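Long-range contact in phosphotransferase (Brucella abortus, PDB 4QPK), which relays phosphoryl groups through a phosphohistidine in the regulatory phosphorelay that controls cell growth, division and intracellular survival of this pathogen: residues B[57-69]-B[84-96]. Numbering follows the deposited sequence.
Sequences DIISPIGAINNGL and LIKSSARNASARL. Unlike the reference sequence in segment 57-69: I62 (reference Val). With GOL (glycerol), chain F.
P61 and S88 meet between antiparallel helices whose segment axes approach to 8.2 Å at 157°: S88 CB lies 3.5 Å from P61 O and also packs on I65 CG1, while A64 CB covers S88 OG. Further along, G68 lets I85 and L84 come against the backbone, L84 CD2 reaching G68 CA at 3.8 Å; the I85 and L69 side chains cross at about a right angle, CD1 touching CD2 (3.6 Å). Toward the other end the CB–CG edge of P61 rests on N91 OD1, and I58 CD1 touches L96 CD2. S88 OG sits beside its own backbone N (chi1 -60°), from where it bonds L84 O at 2.8 Å, on the face opposite S88 N. R95 lays its CD against D57 O, and its NE donates to a lone pair of N91 OD1 (2.8 Å, 144°), which steadies the amide beside P61; R95 NH2 and D57 OD2 form salt bridges to E129 and R53. A glycerol, probably from the crystallisation liquor, hydrogen-bonds D57 OD2 and R95 O. I62 and A89 also pack on the second subunit, in the DHp four-helix bundle; segment 57-69 directly follows the phosphorylatable H56. Cohesion between the segments is thus largely van der Waals, without direct hydrogen bonds.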
loop_
_atom_site.group_PDB
_atom_site.type_symbol
_atom_site.label_atom_id
_atom_site.label_comp_id
_atom_site.label_asym_id
_atom_site.label_seq_id
_atom_site.Cartn_x
_atom_site.Cartn_y
_atom_site.Cartn_z
ATOM N N ASP B 57 -0.381 0.798 9.237
ATOM C CA ASP B 57 0.469 -0.174 9.910
ATOM C C ASP B 57 1.956 0.184 9.911
ATOM O O ASP B 57 2.733 -0.467 10.603
ATOM C CB ASP B 57 0.262 -1.562 9.305
ATOM C CG ASP B 57 -1.076 -2.162 9.697
ATOM O OD1 ASP B 57 -1.723 -1.616 10.620
ATOM O OD2 ASP B 57 -1.481 -3.172 9.088
ATOM N N ILE B 58 2.381 1.144 9.091
ATOM C CA ILE B 58 3.798 1.531 9.105
ATOM C C ILE B 58 4.097 2.941 9.645
ATOM O O ILE B 58 5.263 3.345 9.713
ATOM C CB ILE B 58 4.442 1.376 7.714
ATOM C CG1 ILE B 58 3.686 2.179 6.671
ATOM C CG2 ILE B 58 4.471 -0.102 7.326
ATOM C CD1 ILE B 58 4.331 2.086 5.284
ATOM N N ILE B 59 3.056 3.702 9.964
ATOM C CA ILE B 59 3.224 5.044 10.521
ATOM C C ILE B 59 4.108 5.071 11.768
ATOM O O ILE B 59 4.990 5.926 11.888
ATOM C CB ILE B 59 1.840 5.652 10.873
ATOM C CG1 ILE B 59 1.140 6.136 9.608
ATOM C CG2 ILE B 59 1.976 6.800 11.883
ATOM C CD1 ILE B 59 -0.329 6.533 9.834
ATOM N N SER B 60 3.882 4.143 12.694
ATOM C CA SER B 60 4.658 4.130 13.933
ATOM C C SER B 60 6.134 3.755 13.731
ATOM O O SER B 60 7.008 4.439 14.256
ATOM C CB SER B 60 4.017 3.183 14.956
ATOM O OG SER B 60 2.782 3.696 15.423
ATOM N N PRO B 61 6.428 2.659 13.006
ATOM C CA PRO B 61 7.870 2.384 12.858
ATOM C C PRO B 61 8.610 3.408 12.003
ATOM O O PRO B 61 9.764 3.726 12.319
ATOM C CB PRO B 61 7.904 0.991 12.196
ATOM C CG PRO B 61 6.576 0.793 11.604
ATOM C CD PRO B 61 5.609 1.545 12.486
ATOM N N ILE B 62 7.967 3.965 10.979
ATOM C CA ILE B 62 8.642 5.018 10.221
ATOM C C ILE B 62 8.795 6.278 11.099
ATOM O O ILE B 62 9.828 6.940 11.072
ATOM C CB ILE B 62 7.897 5.308 8.900
ATOM C CG1 ILE B 62 8.108 4.108 7.958
ATOM C CG2 ILE B 62 8.428 6.588 8.248
ATOM C CD1 ILE B 62 7.251 4.110 6.697
ATOM N N GLY B 63 7.791 6.583 11.918
ATOM C CA GLY B 63 7.940 7.688 12.854
ATOM C C GLY B 63 9.083 7.468 13.836
ATOM O O GLY B 63 9.821 8.400 14.149
ATOM N N ALA B 64 9.238 6.239 14.312
ATOM C CA ALA B 64 10.312 5.931 15.270
ATOM C C ALA B 64 11.685 6.061 14.626
ATOM O O ALA B 64 12.661 6.400 15.297
ATOM C CB ALA B 64 10.138 4.534 15.868
ATOM N N ILE B 65 11.782 5.766 13.327
ATOM C CA ILE B 65 13.054 6.010 12.645
ATOM C C ILE B 65 13.417 7.492 12.732
ATOM O O ILE B 65 14.554 7.853 13.068
ATOM C CB ILE B 65 12.979 5.577 11.166
ATOM C CG1 ILE B 65 12.845 4.060 11.078
ATOM C CG2 ILE B 65 14.203 6.100 10.396
ATOM C CD1 ILE B 65 12.436 3.556 9.683
ATOM N N ASN B 66 12.445 8.349 12.450
ATOM C CA ASN B 66 12.660 9.787 12.533
ATOM C C ASN B 66 12.986 10.219 13.973
ATOM O O ASN B 66 13.867 11.053 14.193
ATOM C CB ASN B 66 11.436 10.518 12.004
ATOM C CG ASN B 66 11.312 10.420 10.488
ATOM O OD1 ASN B 66 12.310 10.249 9.791
ATOM N ND2 ASN B 66 10.088 10.501 9.981
ATOM N N ASN B 67 12.310 9.618 14.950
ATOM C CA ASN B 67 12.619 9.893 16.368
ATOM C C ASN B 67 14.046 9.518 16.734
ATOM O O ASN B 67 14.720 10.234 17.488
ATOM C CB ASN B 67 11.660 9.132 17.303
ATOM C CG ASN B 67 10.219 9.571 17.167
ATOM O OD1 ASN B 67 9.910 10.731 16.838
ATOM N ND2 ASN B 67 9.321 8.630 17.387
ATOM N N GLY B 68 14.489 8.367 16.233
ATOM C CA GLY B 68 15.843 7.889 16.467
ATOM C C GLY B 68 16.859 8.864 15.919
ATOM O O GLY B 68 17.874 9.155 16.566
ATOM N N LEU B 69 16.591 9.380 14.720
ATOM C CA LEU B 69 17.485 10.365 14.110
ATOM C C LEU B 69 17.549 11.648 14.959
ATOM O O LEU B 69 18.611 12.261 15.071
ATOM C CB LEU B 69 17.054 10.695 12.673
ATOM C CG LEU B 69 17.319 9.541 11.696
ATOM C CD1 LEU B 69 16.658 9.758 10.334
ATOM C CD2 LEU B 69 18.827 9.334 11.536
ATOM N N LEU B 84 17.529 1.725 17.861
ATOM C CA LEU B 84 16.133 2.059 17.593
ATOM C C LEU B 84 15.866 2.197 16.086
ATOM O O LEU B 84 14.867 1.697 15.566
ATOM C CB LEU B 84 15.747 3.371 18.300
ATOM C CG LEU B 84 14.326 3.869 18.000
ATOM C CD1 LEU B 84 13.264 2.916 18.561
ATOM C CD2 LEU B 84 14.130 5.266 18.533
ATOM N N ILE B 85 16.759 2.890 15.389
ATOM C CA ILE B 85 16.601 3.076 13.949
ATOM C C ILE B 85 16.630 1.704 13.277
ATOM O O ILE B 85 15.797 1.404 12.411
ATOM C CB ILE B 85 17.694 4.018 13.377
ATOM C CG1 ILE B 85 17.465 5.459 13.862
ATOM C CG2 ILE B 85 17.698 3.974 11.840
ATOM C CD1 ILE B 85 18.692 6.383 13.646
ATOM N N LYS B 86 17.542 0.850 13.724
ATOM C CA LYS B 86 17.686 -0.476 13.139
ATOM C C LYS B 86 16.448 -1.351 13.347
ATOM O O LYS B 86 15.949 -1.966 12.403
ATOM C CB LYS B 86 18.925 -1.173 13.727
ATOM C CG LYS B 86 19.229 -2.522 13.058
ATOM C CD LYS B 86 20.467 -3.184 13.639
ATOM C CE LYS B 86 20.822 -4.451 12.866
ATOM N NZ LYS B 86 22.037 -5.102 13.421
ATOM N N SER B 87 15.941 -1.417 14.572
ATOM C CA SER B 87 14.797 -2.289 14.804
ATOM C C SER B 87 13.523 -1.725 14.170
ATOM O O SER B 87 12.650 -2.484 13.750
ATOM C CB SER B 87 14.605 -2.545 16.297
ATOM O OG SER B 87 14.352 -1.346 17.000
ATOM N N SER B 88 13.416 -0.397 14.100
ATOM C CA SER B 88 12.227 0.216 13.524
ATOM C C SER B 88 12.218 0.032 12.003
ATOM O O SER B 88 11.161 -0.180 11.402
ATOM C CB SER B 88 12.159 1.690 13.884
ATOM O OG SER B 88 12.115 1.848 15.312
ATOM N N ALA B 89 13.393 0.149 11.387
ATOM C CA ALA B 89 13.500 -0.120 9.950
ATOM C C ALA B 89 13.208 -1.591 9.649
ATOM O O ALA B 89 12.578 -1.914 8.632
ATOM C CB ALA B 89 14.890 0.282 9.422
ATOM N N ARG B 90 13.673 -2.488 10.514
ATOM C CA ARG B 90 13.382 -3.915 10.325
ATOM C C ARG B 90 11.883 -4.186 10.445
ATOM O O ARG B 90 11.322 -4.970 9.676
ATOM C CB ARG B 90 14.162 -4.776 11.322
ATOM C CG ARG B 90 13.978 -6.262 11.069
ATOM C CD ARG B 90 14.855 -7.131 11.964
ATOM N NE ARG B 90 14.628 -8.543 11.661
ATOM C CZ ARG B 90 15.290 -9.555 12.210
ATOM N NH1 ARG B 90 16.256 -9.325 13.092
ATOM N NH2 ARG B 90 14.996 -10.802 11.855
ATOM N N ASN B 91 11.246 -3.524 11.402
ATOM C CA ASN B 91 9.798 -3.601 11.591
ATOM C C ASN B 91 9.046 -3.117 10.346
ATOM O O ASN B 91 8.203 -3.821 9.807
ATOM C CB ASN B 91 9.427 -2.771 12.825
ATOM C CG ASN B 91 7.969 -2.875 13.207
ATOM O OD1 ASN B 91 7.078 -2.831 12.361
ATOM N ND2 ASN B 91 7.715 -2.968 14.510
ATOM N N ALA B 92 9.395 -1.932 9.863
ATOM C CA ALA B 92 8.753 -1.371 8.677
ATOM C C ALA B 92 8.930 -2.300 7.468
ATOM O O ALA B 92 7.972 -2.571 6.727
ATOM C CB ALA B 92 9.329 0.013 8.377
ATOM N N SER B 93 10.151 -2.806 7.305
ATOM C CA SER B 93 10.465 -3.704 6.185
ATOM C C SER B 93 9.613 -4.963 6.261
ATOM O O SER B 93 9.045 -5.399 5.254
ATOM C CB SER B 93 11.952 -4.081 6.190
ATOM O OG SER B 93 12.298 -4.838 5.026
ATOM N N ALA B 94 9.514 -5.538 7.459
ATOM C CA ALA B 94 8.754 -6.776 7.636
ATOM C C ALA B 94 7.291 -6.553 7.290
ATOM O O ALA B 94 6.665 -7.394 6.664
ATOM C CB ALA B 94 8.893 -7.313 9.063
ATOM N N ARG B 95 6.747 -5.405 7.681
ATOM C CA ARG B 95 5.345 -5.141 7.403
ATOM C C ARG B 95 5.109 -4.929 5.898
ATOM O O ARG B 95 4.123 -5.411 5.355
ATOM C CB ARG B 95 4.859 -3.937 8.220
ATOM C CG ARG B 95 4.776 -4.288 9.688
ATOM C CD ARG B 95 4.260 -3.169 10.568
ATOM N NE ARG B 95 4.409 -3.588 11.953
ATOM C CZ ARG B 95 3.566 -4.410 12.570
ATOM N NH1 ARG B 95 2.509 -4.877 11.930
ATOM N NH2 ARG B 95 3.784 -4.774 13.823
ATOM N N LEU B 96 6.031 -4.232 5.232
ATOM C CA LEU B 96 5.916 -3.992 3.788
ATOM C C LEU B 96 6.056 -5.295 2.990
ATOM O O LEU B 96 5.316 -5.533 2.029
ATOM C CB LEU B 96 6.946 -2.938 3.354
ATOM C CG LEU B 96 6.563 -1.528 3.849
ATOM C CD1 LEU B 96 7.792 -0.591 3.877
ATOM C CD2 LEU B 96 5.434 -0.888 3.029
HETATM C C1 GOL F . 0.347 -4.048 6.426
HETATM O O1 GOL F . -1.019 -3.759 6.622
HETATM C C2 GOL F . 0.653 -5.362 7.128
HETATM O O2 GOL F . 1.845 -5.931 6.641
HETATM C C3 GOL F . 0.841 -5.079 8.608
HETATM O O3 GOL F . -0.240 -5.661 9.292
#